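Local atomic coordinates of transcription elongation factor SPT6 (Candida glabrata, PDB entry 3PJP), a protein that probably acts as a histone H3-H4 chaperone during RNA polymerase II transcription elongation and binds the polymerase's phosphorylated C-terminal repeat domain through its tandem SH2 domain. Residues A[117-122]-A[157-162]; A[113-118]-A[146-151]; A[123-128]-A[132-137]; A[101-106]-A[179-184]. All blocks are in the same frame, centred on the assembly; numbering follows the deposited sequence. Where two conformers were deposited one is given.

How the contacts relate
Contacts 1, 2 and 3 sit close together, their centres about 7 to 12 Å apart, and all use helix 115-128. The helix meets strand 146-152 in contact 2 near its start, strand 159-166 in contact 1 midway, and strand 134-139 in contact 3 towards its end. These three strands are neighbours in the sheet of the second SH2 unit. Contact 4, with its centre about 16 to 20 Å from the others, encloses them in sequence and joins the end of helix 86-105 to the start of helix 181-191. F147 and F137 of the sheet touch L104, so helix 86-105 packs on the sheet as well, which is consistent with contact 4 helping to join the two SH2 units.

Contact 1: residues A[117-122]-A[157-162]; sequences EVVKFI and SKLYIW
L159 projects from its strand into the notch between V119 and I122, two residues three positions apart on the same flank of helix 115-128. The leucine holds CG anti to its own backbone nitrogen (chi1 176°), which carries its forked end towards the helix. Branch CD1 does most of the touching: it lies 3.7 Å from CG2 of I122 and 3.9 Å from CG1 of V119, while CD2 reaches CG2 of V119 at 4.1 Å. L159 meets I122 at about a right angle and V119 at a slant, with contact made chiefly by methyl groups. Two residues further along the strand, I161 brings its CD1 to 4.1 Å from CG2 of V119. V119 thus spends each of its methyls on the strand, CG1 on L159 and CG2 on both partners. Beta-branched V119 and I122 suit the helix, since each offers a methyl on CB close to the backbone, and the forked end of L159 reaches both. I122 is the buried member and also packs on V134 and I150, while V119 and L159 keep some exposure at the border of the core. The axes of 117-122 and 159-162 approach to 10.2 Å with 144° between their N-to-C directions: a helix laid across one face of a beta-sheet, as the first helix lies in the SH2 fold.

Contact 2: residues A[113-118]-A[146-151]; sequences GTKKEV and WFYLIF
The start of helix 115-128, where it settles on the central sheet of an SH2 fold, is the setting in which K115 lies over the ring of Y148 on strand 146-152. CD of K115 stands 3.9 Å from the centroid of that ring, 16° off its normal, in a CH-pi contact over one face. The lysine crosses the tyrosine at about a right angle, and its CB also approaches CE2 of Y148 at 3.8 Å. A bend at chi3 (62°) keeps the far end of the chain beside the ring, with NZ near the hydroxyl side. One helical turn on, V118 places CG1 3.7 Å from CD1 of I150, an apolar contact suited to a buried position between helix and sheet. The N-terminus of the helix is fixed by a capping box: E117 N donates to OG1 of T114 over 3.2 Å, and T114 N donates to OE1 of E117 over 3.1 Å. Just before it, G113 has a phi of 115°, which a residue with no CB can adopt easily. At the ring edge a water lies in the ring plane, 2.6 Å from OH of Y148, and accepts a weak bond from NZ of K115. Lysine therefore does two jobs: its methylenes, which the nearby ammonium probably makes slightly more acidic, cover the pi face, while the charge itself reaches water.

Contact 3: residues A[123-128]-A[132-137]; sequences EDYSKV and KSVYYF
Y125 packs against V134 where a beta-alpha-beta unit turns from its helix, 115-128, into its second strand, 134-139; the first strand, 110-111, lies parallel beside it in the sheet of this SH2 fold. The apolar part of the contact rests on one side of the tyrosine ring. CB of V134 lies 3.7 Å from CE1 of Y125 and equally 3.7 Å from its CD1, approaching neither squarely over the face nor at the edge. V134 has CG1 in the crowded position between its backbone nitrogen and carbonyl carbon (chi1 69°), and from there CG1 comes within 3.9 Å of CD1 of Y125. A branched residue suits the strand here, because CG1 also serves I122 of the helix. Polar neighbours gather further out on the ring. The carbonyl O of K132 comes at the ring edge, near its plane, and the K132 side chain, bent at chi2, chi3 and chi4, curls back until NZ is 3.7 Å from OH of Y125, an approach too long to count as a bond. A tyrosine fits such a border well: its ring covers a buried valine while its hydroxyl reaches into the exposed turn. Solvent supplies the remaining link. One water lies 2.7 Å from OG of S126, in the helix, and 3.0 Å from the carbonyl O of K132, bridging the two.

Contact 4: residues A[101-106]-A[179-184]; sequences LNELTS and PTVIQL
E103 lays its extended chain along V181, the two side chains running antiparallel, one alongside the other, so that CG of E103 lies 3.7 Å from CG2 of V181. Beyond that apolar overlap the carboxylate reaches the backbone: V181 N donates to OE2 of E103 over 2.9 Å, a nearly straight bond (164°) that arrives from above the carboxylate plane, 35° out of it. OE2 accepts a second hydrogen bond, from a water at 2.8 Å, which in turn accepts from I182 N. The other oxygen, OE1, accepts from a different water that also donates to the carbonyl O of P179. The carboxylate thus stands at the first turn of helix 181-191, where amide hydrogens not used by the helix's own backbone bonding, and the helix dipole, would probably favour a negative charge. In the tandem SH2 arrangement this pairs the end of helix 86-105 with the helix that closes the second unit. T180 is the N-cap of the latter, its OG1 accepting from Q183 N at 3.0 Å; with chi1 at 68° the hydroxyl sits between the backbone nitrogen and the carbonyl carbon, turned towards that amide. L104 meets V181 on the buried side, at about a right angle, its CD1 4.0 Å from CG2 of the valine. Both aliphatic residues also touch F171 of the second sheet, and L104 reaches F137 and F147 as well.

Contact 1: residues A[117-122]-A[157-162]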
# COMPACT_ATOMS: atom_id res chain seq x y z
N GLU A 117 2.12 -20.05 1.86
CA GLU A 117 0.80 -20.64 2.04
C GLU A 117 -0.07 -20.46 0.80
O GLU A 117 -0.77 -21.38 0.37
CB GLU A 117 0.12 -20.05 3.29
CG GLU A 117 0.78 -20.52 4.58
CD GLU A 117 0.14 -19.96 5.84
OE1 GLU A 117 -0.39 -18.84 5.80
OE2 GLU A 117 0.18 -20.65 6.89
N VAL A 118 0.00 -19.28 0.19
CA VAL A 118 -0.83 -19.01 -0.97
C VAL A 118 -0.31 -19.75 -2.20
O VAL A 118 -1.10 -20.26 -3.01
CB VAL A 118 -0.99 -17.49 -1.23
CG1 VAL A 118 -1.73 -17.24 -2.56
CG2 VAL A 118 -1.72 -16.83 -0.08
N VAL A 119 1.01 -19.86 -2.33
CA VAL A 119 1.60 -20.66 -3.39
C VAL A 119 1.14 -22.11 -3.29
O VAL A 119 0.78 -22.72 -4.29
CB VAL A 119 3.13 -20.60 -3.38
CG1 VAL A 119 3.72 -21.74 -4.23
CG2 VAL A 119 3.62 -19.25 -3.89
N LYS A 120 1.16 -22.66 -2.07
CA LYS A 120 0.69 -24.03 -1.87
C LYS A 120 -0.80 -24.17 -2.17
O LYS A 120 -1.22 -25.17 -2.74
CB LYS A 120 1.00 -24.52 -0.45
CG LYS A 120 0.63 -25.97 -0.20
CD LYS A 120 1.07 -26.44 1.17
CE LYS A 120 0.71 -27.91 1.40
NZ LYS A 120 1.09 -28.37 2.77
N PHE A 121 -1.59 -23.18 -1.79
CA PHE A 121 -3.02 -23.24 -2.07
C PHE A 121 -3.26 -23.31 -3.58
O PHE A 121 -4.13 -24.05 -4.05
CB PHE A 121 -3.78 -22.07 -1.47
CG PHE A 121 -5.27 -22.20 -1.59
CD1 PHE A 121 -6.01 -22.74 -0.55
CD2 PHE A 121 -5.93 -21.82 -2.74
CE1 PHE A 121 -7.38 -22.87 -0.65
CE2 PHE A 121 -7.30 -21.96 -2.86
CZ PHE A 121 -8.02 -22.48 -1.81
N ILE A 122 -2.48 -22.55 -4.33
CA ILE A 122 -2.61 -22.51 -5.78
C ILE A 122 -2.09 -23.78 -6.45
O ILE A 122 -2.73 -24.30 -7.37
CB ILE A 122 -1.92 -21.26 -6.36
CG1 ILE A 122 -2.74 -20.02 -5.99
CG2 ILE A 122 -1.77 -21.38 -7.87
CD1 ILE A 122 -2.05 -18.72 -6.31
N SER A 157 1.40 -24.91 -17.10
CA SER A 157 2.09 -23.63 -17.03
C SER A 157 2.66 -23.36 -15.65
O SER A 157 2.25 -23.96 -14.66
CB SER A 157 1.13 -22.49 -17.41
OG SER A 157 0.65 -22.65 -18.73
N LYS A 158 3.63 -22.45 -15.59
CA LYS A 158 4.27 -22.10 -14.33
C LYS A 158 3.38 -21.26 -13.43
O LYS A 158 2.49 -20.55 -13.91
CB LYS A 158 5.58 -21.36 -14.60
CG LYS A 158 6.73 -22.25 -15.07
CD LYS A 158 8.04 -21.48 -15.13
CE LYS A 158 9.20 -22.42 -15.46
NZ LYS A 158 10.50 -21.71 -15.57
N LEU A 159 3.61 -21.36 -12.13
CA LEU A 159 3.09 -20.39 -11.17
C LEU A 159 3.98 -19.15 -11.20
O LEU A 159 5.21 -19.26 -11.24
CB LEU A 159 3.05 -20.98 -9.76
CG LEU A 159 2.62 -20.07 -8.61
CD1 LEU A 159 1.91 -20.87 -7.52
CD2 LEU A 159 3.80 -19.30 -8.03
N TYR A 160 3.36 -17.97 -11.20
CA TYR A 160 4.10 -16.72 -11.22
C TYR A 160 3.68 -15.84 -10.06
O TYR A 160 2.58 -15.96 -9.54
CB TYR A 160 3.86 -15.95 -12.51
CG TYR A 160 4.38 -16.65 -13.74
CD1 TYR A 160 5.72 -16.56 -14.10
CD2 TYR A 160 3.53 -17.39 -14.56
CE1 TYR A 160 6.21 -17.19 -15.25
CE2 TYR A 160 4.00 -18.02 -15.70
CZ TYR A 160 5.34 -17.92 -16.04
OH TYR A 160 5.81 -18.54 -17.17
N ILE A 161 4.58 -14.94 -9.67
CA ILE A 161 4.29 -13.98 -8.63
C ILE A 161 4.57 -12.61 -9.17
O ILE A 161 5.72 -12.27 -9.50
CB ILE A 161 5.14 -14.24 -7.35
CG1 ILE A 161 4.81 -15.62 -6.77
CG2 ILE A 161 4.89 -13.14 -6.31
CD1 ILE A 161 5.54 -15.95 -5.49
N TRP A 162 3.52 -11.80 -9.27
CA TRP A 162 3.66 -10.39 -9.59
C TRP A 162 3.46 -9.55 -8.34
O TRP A 162 3.08 -10.06 -7.28
CB TRP A 162 2.68 -9.98 -10.68
CG TRP A 162 3.05 -10.51 -12.04
CD1 TRP A 162 4.13 -11.30 -12.36
CD2 TRP A 162 2.32 -10.32 -13.26
NE1 TRP A 162 4.12 -11.59 -13.70
CE2 TRP A 162 3.02 -10.99 -14.28
CE3 TRP A 162 1.16 -9.62 -13.60
CZ2 TRP A 162 2.59 -11.01 -15.61
CZ3 TRP A 162 0.73 -9.63 -14.91
CH2 TRP A 162 1.44 -10.31 -15.91

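Contact 2: residues A[113-118]-A[146-151]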
# COMPACT_ATOMS: atom_id res chain seq x y z
N GLY A 113 -2.63 -15.05 4.98
CA GLY A 113 -1.62 -16.07 4.96
C GLY A 113 -0.42 -15.64 4.14
O GLY A 113 -0.48 -14.65 3.40
N THR A 114 0.66 -16.39 4.28
CA THR A 114 1.95 -15.99 3.76
C THR A 114 2.10 -16.36 2.30
O THR A 114 1.29 -17.08 1.74
CB THR A 114 3.06 -16.74 4.49
OG1 THR A 114 2.91 -18.14 4.24
CG2 THR A 114 2.97 -16.48 5.99
N LYS A 115 3.18 -15.87 1.69
CA LYS A 115 3.45 -16.19 0.29
C LYS A 115 3.47 -17.70 0.10
O LYS A 115 2.84 -18.23 -0.82
CB LYS A 115 4.78 -15.59 -0.17
CG LYS A 115 5.07 -15.88 -1.64
CD LYS A 115 6.08 -14.89 -2.24
CE LYS A 115 7.42 -14.97 -1.55
NZ LYS A 115 8.41 -14.08 -2.21
N LYS A 116 4.20 -18.40 0.97
CA LYS A 116 4.31 -19.84 0.85
C LYS A 116 2.96 -20.53 0.95
O LYS A 116 2.68 -21.49 0.23
CB LYS A 116 5.26 -20.40 1.92
CG LYS A 116 6.73 -20.16 1.64
CD LYS A 116 7.60 -20.85 2.70
CE LYS A 116 9.08 -20.59 2.44
NZ LYS A 116 9.95 -21.14 3.53
N GLU A 117 2.12 -20.05 1.86
CA GLU A 117 0.80 -20.64 2.04
C GLU A 117 -0.07 -20.46 0.80
O GLU A 117 -0.77 -21.38 0.37
CB GLU A 117 0.12 -20.05 3.29
CG GLU A 117 0.78 -20.52 4.58
CD GLU A 117 0.14 -19.96 5.84
OE1 GLU A 117 -0.39 -18.84 5.80
OE2 GLU A 117 0.18 -20.65 6.89
N VAL A 118 0.00 -19.28 0.19
CA VAL A 118 -0.83 -19.01 -0.97
C VAL A 118 -0.31 -19.75 -2.20
O VAL A 118 -1.10 -20.26 -3.01
CB VAL A 118 -0.99 -17.49 -1.23
CG1 VAL A 118 -1.73 -17.24 -2.56
CG2 VAL A 118 -1.72 -16.83 -0.08
N TRP A 146 2.79 -3.43 0.06
CA TRP A 146 2.78 -4.23 -1.17
C TRP A 146 1.88 -5.44 -0.98
O TRP A 146 1.64 -5.88 0.14
CB TRP A 146 4.19 -4.70 -1.55
CG TRP A 146 5.07 -3.63 -2.12
CD1 TRP A 146 5.85 -2.75 -1.43
CD2 TRP A 146 5.28 -3.34 -3.50
NE1 TRP A 146 6.53 -1.93 -2.30
CE2 TRP A 146 6.19 -2.28 -3.58
CE3 TRP A 146 4.78 -3.88 -4.69
CZ2 TRP A 146 6.61 -1.74 -4.79
CZ3 TRP A 146 5.18 -3.34 -5.89
CH2 TRP A 146 6.09 -2.28 -5.94
N PHE A 147 1.39 -5.95 -2.10
CA PHE A 147 0.62 -7.17 -2.16
C PHE A 147 1.31 -8.10 -3.16
O PHE A 147 1.97 -7.64 -4.11
CB PHE A 147 -0.79 -6.89 -2.67
CG PHE A 147 -1.64 -6.11 -1.71
CD1 PHE A 147 -2.51 -6.77 -0.86
CD2 PHE A 147 -1.56 -4.74 -1.67
CE1 PHE A 147 -3.30 -6.05 0.03
CE2 PHE A 147 -2.35 -4.01 -0.79
CZ PHE A 147 -3.21 -4.68 0.07
N TYR A 148 1.16 -9.40 -2.94
CA TYR A 148 1.50 -10.35 -3.99
C TYR A 148 0.28 -10.61 -4.86
O TYR A 148 -0.86 -10.58 -4.39
CB TYR A 148 1.97 -11.69 -3.41
CG TYR A 148 3.15 -11.59 -2.50
CD1 TYR A 148 4.40 -11.23 -2.97
CD2 TYR A 148 3.02 -11.88 -1.15
CE1 TYR A 148 5.50 -11.16 -2.12
CE2 TYR A 148 4.09 -11.81 -0.29
CZ TYR A 148 5.33 -11.45 -0.77
OH TYR A 148 6.39 -11.40 0.11
N LEU A 149 0.53 -10.85 -6.14
CA LEU A 149 -0.47 -11.35 -7.07
C LEU A 149 0.10 -12.66 -7.59
O LEU A 149 1.04 -12.67 -8.37
CB LEU A 149 -0.67 -10.36 -8.22
CG LEU A 149 -1.43 -10.76 -9.48
CD1 LEU A 149 -2.69 -11.58 -9.20
CD2 LEU A 149 -1.79 -9.51 -10.26
N ILE A 150 -0.47 -13.77 -7.12
CA ILE A 150 0.09 -15.10 -7.39
C ILE A 150 -0.93 -15.85 -8.25
O ILE A 150 -2.12 -15.88 -7.93
CB ILE A 150 0.33 -15.86 -6.08
CG1 ILE A 150 1.08 -14.96 -5.08
CG2 ILE A 150 1.11 -17.16 -6.35
CD1 ILE A 150 1.36 -15.62 -3.75
N PHE A 151 -0.46 -16.43 -9.35
CA PHE A 151 -1.35 -16.98 -10.36
C PHE A 151 -0.74 -18.14 -11.14
O PHE A 151 0.47 -18.30 -11.21
CB PHE A 151 -1.84 -15.89 -11.34
CG PHE A 151 -0.74 -15.22 -12.12
CD1 PHE A 151 -0.46 -15.62 -13.42
CD2 PHE A 151 0.00 -14.19 -11.58
CE1 PHE A 151 0.54 -15.01 -14.15
CE2 PHE A 151 1.01 -13.56 -12.33
CZ PHE A 151 1.28 -13.98 -13.62
O HOH W 1 8.81 -11.15 -0.74

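Contact 3: residues A[123-128]-A[132-137]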
# COMPACT_ATOMS: atom_id res chain seq x y z
N GLU A 123 -0.95 -24.29 -6.00
CA GLU A 123 -0.45 -25.58 -6.50
C GLU A 123 -1.50 -26.67 -6.30
O GLU A 123 -1.86 -27.37 -7.24
CB GLU A 123 0.85 -25.97 -5.79
CG GLU A 123 2.06 -25.11 -6.14
CD GLU A 123 3.28 -25.47 -5.30
OE1 GLU A 123 4.36 -24.87 -5.52
OE2 GLU A 123 3.15 -26.34 -4.42
N ASP A 124 -1.97 -26.81 -5.07
CA ASP A 124 -2.99 -27.81 -4.77
C ASP A 124 -4.24 -27.63 -5.63
O ASP A 124 -4.74 -28.58 -6.22
CB ASP A 124 -3.37 -27.78 -3.28
CG ASP A 124 -2.23 -28.23 -2.39
OD1 ASP A 124 -1.23 -28.78 -2.90
OD2 ASP A 124 -2.34 -28.04 -1.16
N TYR A 125 -4.73 -26.39 -5.72
CA TYR A 125 -5.92 -26.11 -6.52
C TYR A 125 -5.72 -26.46 -7.99
O TYR A 125 -6.63 -26.99 -8.63
CB TYR A 125 -6.33 -24.64 -6.39
CG TYR A 125 -7.48 -24.28 -7.30
CD1 TYR A 125 -7.26 -23.84 -8.60
CD2 TYR A 125 -8.80 -24.39 -6.86
CE1 TYR A 125 -8.31 -23.51 -9.43
CE2 TYR A 125 -9.85 -24.06 -7.69
CZ TYR A 125 -9.61 -23.62 -8.97
OH TYR A 125 -10.66 -23.30 -9.80
N SER A 126 -4.55 -26.15 -8.52
CA SER A 126 -4.23 -26.49 -9.90
C SER A 126 -4.24 -28.00 -10.10
O SER A 126 -4.63 -28.49 -11.16
CB SER A 126 -2.88 -25.91 -10.30
OG SER A 126 -2.60 -26.18 -11.66
N LYS A 127 -3.81 -28.73 -9.08
CA LYS A 127 -3.80 -30.19 -9.12
C LYS A 127 -5.20 -30.71 -9.42
O LYS A 127 -5.39 -31.56 -10.30
CB LYS A 127 -3.32 -30.75 -7.78
CG LYS A 127 -2.44 -31.98 -7.89
CD LYS A 127 -0.99 -31.60 -8.11
CE LYS A 127 -0.45 -30.78 -6.95
NZ LYS A 127 0.96 -30.36 -7.18
N VAL A 128 -6.18 -30.20 -8.68
CA VAL A 128 -7.57 -30.62 -8.80
C VAL A 128 -8.23 -30.08 -10.06
O VAL A 128 -9.00 -30.77 -10.71
CB VAL A 128 -8.38 -30.16 -7.57
CG1 VAL A 128 -9.85 -30.51 -7.75
CG2 VAL A 128 -7.82 -30.77 -6.30
N LYS A 132 -8.19 -25.01 -15.20
CA LYS A 132 -8.69 -23.71 -14.75
C LYS A 132 -7.58 -22.80 -14.26
O LYS A 132 -6.73 -23.20 -13.47
CB LYS A 132 -9.72 -23.89 -13.63
CG LYS A 132 -11.03 -24.53 -14.07
CD LYS A 132 -11.89 -23.55 -14.86
CE LYS A 132 -13.06 -23.05 -14.02
NZ LYS A 132 -12.61 -22.36 -12.78
N SER A 133 -7.58 -21.56 -14.74
CA SER A 133 -6.66 -20.57 -14.23
C SER A 133 -7.10 -20.17 -12.82
O SER A 133 -8.27 -20.26 -12.48
CB SER A 133 -6.62 -19.35 -15.15
OG SER A 133 -7.90 -18.73 -15.21
N VAL A 134 -6.15 -19.73 -12.00
CA VAL A 134 -6.49 -19.23 -10.68
C VAL A 134 -5.55 -18.10 -10.33
O VAL A 134 -4.43 -18.04 -10.83
CB VAL A 134 -6.43 -20.34 -9.61
CG1 VAL A 134 -4.99 -20.78 -9.38
CG2 VAL A 134 -7.06 -19.88 -8.31
N TYR A 135 -6.03 -17.17 -9.51
CA TYR A 135 -5.18 -16.12 -8.98
C TYR A 135 -5.70 -15.58 -7.65
O TYR A 135 -6.91 -15.52 -7.42
CB TYR A 135 -4.99 -14.98 -10.00
CG TYR A 135 -6.22 -14.12 -10.27
CD1 TYR A 135 -6.39 -12.90 -9.63
CD2 TYR A 135 -7.17 -14.51 -11.21
CE1 TYR A 135 -7.49 -12.10 -9.90
CE2 TYR A 135 -8.28 -13.71 -11.48
CZ TYR A 135 -8.43 -12.51 -10.82
OH TYR A 135 -9.51 -11.71 -11.08
N TYR A 136 -4.76 -15.21 -6.78
CA TYR A 136 -5.08 -14.64 -5.48
C TYR A 136 -4.18 -13.45 -5.18
O TYR A 136 -3.07 -13.37 -5.70
CB TYR A 136 -4.92 -15.69 -4.39
CG TYR A 136 -5.92 -16.81 -4.51
CD1 TYR A 136 -7.28 -16.56 -4.41
CD2 TYR A 136 -5.50 -18.12 -4.72
CE1 TYR A 136 -8.21 -17.59 -4.52
CE2 TYR A 136 -6.41 -19.15 -4.83
CZ TYR A 136 -7.77 -18.88 -4.74
OH TYR A 136 -8.68 -19.90 -4.85
N PHE A 137 -4.67 -12.53 -4.35
CA PHE A 137 -3.86 -11.47 -3.77
C PHE A 137 -3.60 -11.83 -2.32
O PHE A 137 -4.44 -12.45 -1.67
CB PHE A 137 -4.61 -10.13 -3.82
CG PHE A 137 -5.01 -9.69 -5.19
CD1 PHE A 137 -4.10 -9.05 -6.02
CD2 PHE A 137 -6.29 -9.91 -5.66
CE1 PHE A 137 -4.46 -8.64 -7.29
CE2 PHE A 137 -6.66 -9.50 -6.93
CZ PHE A 137 -5.75 -8.86 -7.74
O HOH W 2 -4.60 -25.33 -13.19

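Contact 4: residues A[101-106]-A[179-184]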
# COMPACT_ATOMS: atom_id res chain seq x y z
N LEU A 101 -6.93 -0.14 0.92
CA LEU A 101 -6.42 -1.33 1.59
C LEU A 101 -7.60 -2.23 1.96
O LEU A 101 -7.58 -3.44 1.74
CB LEU A 101 -5.66 -0.95 2.87
CG LEU A 101 -5.23 -2.09 3.79
CD1 LEU A 101 -4.40 -3.11 3.00
CD2 LEU A 101 -4.47 -1.54 5.00
N ASN A 102 -8.64 -1.62 2.51
CA ASN A 102 -9.82 -2.40 2.88
C ASN A 102 -10.54 -2.97 1.66
O ASN A 102 -11.05 -4.09 1.71
CB ASN A 102 -10.77 -1.60 3.76
CG ASN A 102 -10.28 -1.50 5.21
OD1 ASN A 102 -9.85 -2.49 5.79
ND2 ASN A 102 -10.33 -0.31 5.77
N GLU A 103 -10.57 -2.21 0.56
CA GLU A 103 -11.17 -2.71 -0.68
C GLU A 103 -10.49 -4.00 -1.13
O GLU A 103 -11.16 -4.98 -1.47
CB GLU A 103 -11.10 -1.66 -1.80
CG GLU A 103 -11.93 -2.00 -3.03
CD GLU A 103 -11.85 -0.94 -4.11
OE1 GLU A 103 -11.73 0.26 -3.77
OE2 GLU A 103 -11.90 -1.31 -5.31
N LEU A 104 -9.17 -4.00 -1.13
CA LEU A 104 -8.44 -5.21 -1.55
C LEU A 104 -8.57 -6.39 -0.57
O LEU A 104 -8.86 -7.51 -0.99
CB LEU A 104 -6.98 -4.91 -1.92
CG LEU A 104 -6.18 -6.05 -2.58
CD1 LEU A 104 -6.95 -6.68 -3.72
CD2 LEU A 104 -4.82 -5.56 -3.07
N THR A 105 -8.39 -6.15 0.73
CA THR A 105 -8.45 -7.26 1.69
C THR A 105 -9.86 -7.84 1.85
O THR A 105 -10.02 -8.98 2.29
CB THR A 105 -7.87 -6.89 3.08
OG1 THR A 105 -8.70 -5.91 3.71
CG2 THR A 105 -6.45 -6.37 2.93
N SER A 106 -10.87 -7.06 1.47
CA SER A 106 -12.25 -7.52 1.56
C SER A 106 -12.65 -8.34 0.34
O SER A 106 -13.73 -8.94 0.31
CB SER A 106 -13.21 -6.34 1.71
OG SER A 106 -13.22 -5.54 0.54
N PRO A 179 -7.47 2.22 -10.34
CA PRO A 179 -8.14 2.91 -9.23
C PRO A 179 -9.09 2.04 -8.40
O PRO A 179 -9.47 2.47 -7.29
CB PRO A 179 -8.94 4.02 -9.92
CG PRO A 179 -8.29 4.18 -11.28
CD PRO A 179 -7.80 2.82 -11.65
N THR A 180 -9.51 0.90 -8.92
CA THR A 180 -10.39 -0.03 -8.20
C THR A 180 -9.87 -1.46 -8.33
O THR A 180 -9.06 -1.76 -9.21
CB THR A 180 -11.80 -0.04 -8.77
OG1 THR A 180 -11.77 -0.63 -10.08
CG2 THR A 180 -12.36 1.38 -8.84
N VAL A 181 -10.37 -2.35 -7.48
CA VAL A 181 -9.94 -3.76 -7.52
C VAL A 181 -10.42 -4.41 -8.81
O VAL A 181 -9.72 -5.21 -9.40
CB VAL A 181 -10.43 -4.56 -6.29
CG1 VAL A 181 -10.22 -6.06 -6.52
CG2 VAL A 181 -9.69 -4.11 -5.06
N ILE A 182 -11.62 -4.05 -9.25
CA ILE A 182 -12.14 -4.53 -10.53
C ILE A 182 -11.23 -4.16 -11.70
O ILE A 182 -10.96 -4.99 -12.57
CB ILE A 182 -13.58 -4.02 -10.78
CG1 ILE A 182 -14.55 -4.70 -9.81
CG2 ILE A 182 -14.00 -4.26 -12.22
CD1 ILE A 182 -15.90 -4.04 -9.71
N GLN A 183 -10.78 -2.91 -11.74
CA GLN A 183 -9.90 -2.47 -12.83
C GLN A 183 -8.54 -3.15 -12.73
O GLN A 183 -7.92 -3.46 -13.74
CB GLN A 183 -9.71 -0.95 -12.81
CG GLN A 183 -10.83 -0.13 -13.45
CD GLN A 183 -10.67 1.36 -13.16
OE1 GLN A 183 -10.60 1.77 -12.00
NE2 GLN A 183 -10.59 2.17 -14.21
N LEU A 184 -8.10 -3.38 -11.50
CA LEU A 184 -6.84 -4.10 -11.27
C LEU A 184 -6.88 -5.51 -11.83
O LEU A 184 -5.93 -5.96 -12.49
CB LEU A 184 -6.55 -4.16 -9.78
CG LEU A 184 -5.39 -5.06 -9.32
CD1 LEU A 184 -4.08 -4.50 -9.83
CD2 LEU A 184 -5.40 -5.08 -7.80
O HOH W 3 -11.72 2.26 -5.57
O HOH W 4 -13.42 -2.67 -7.18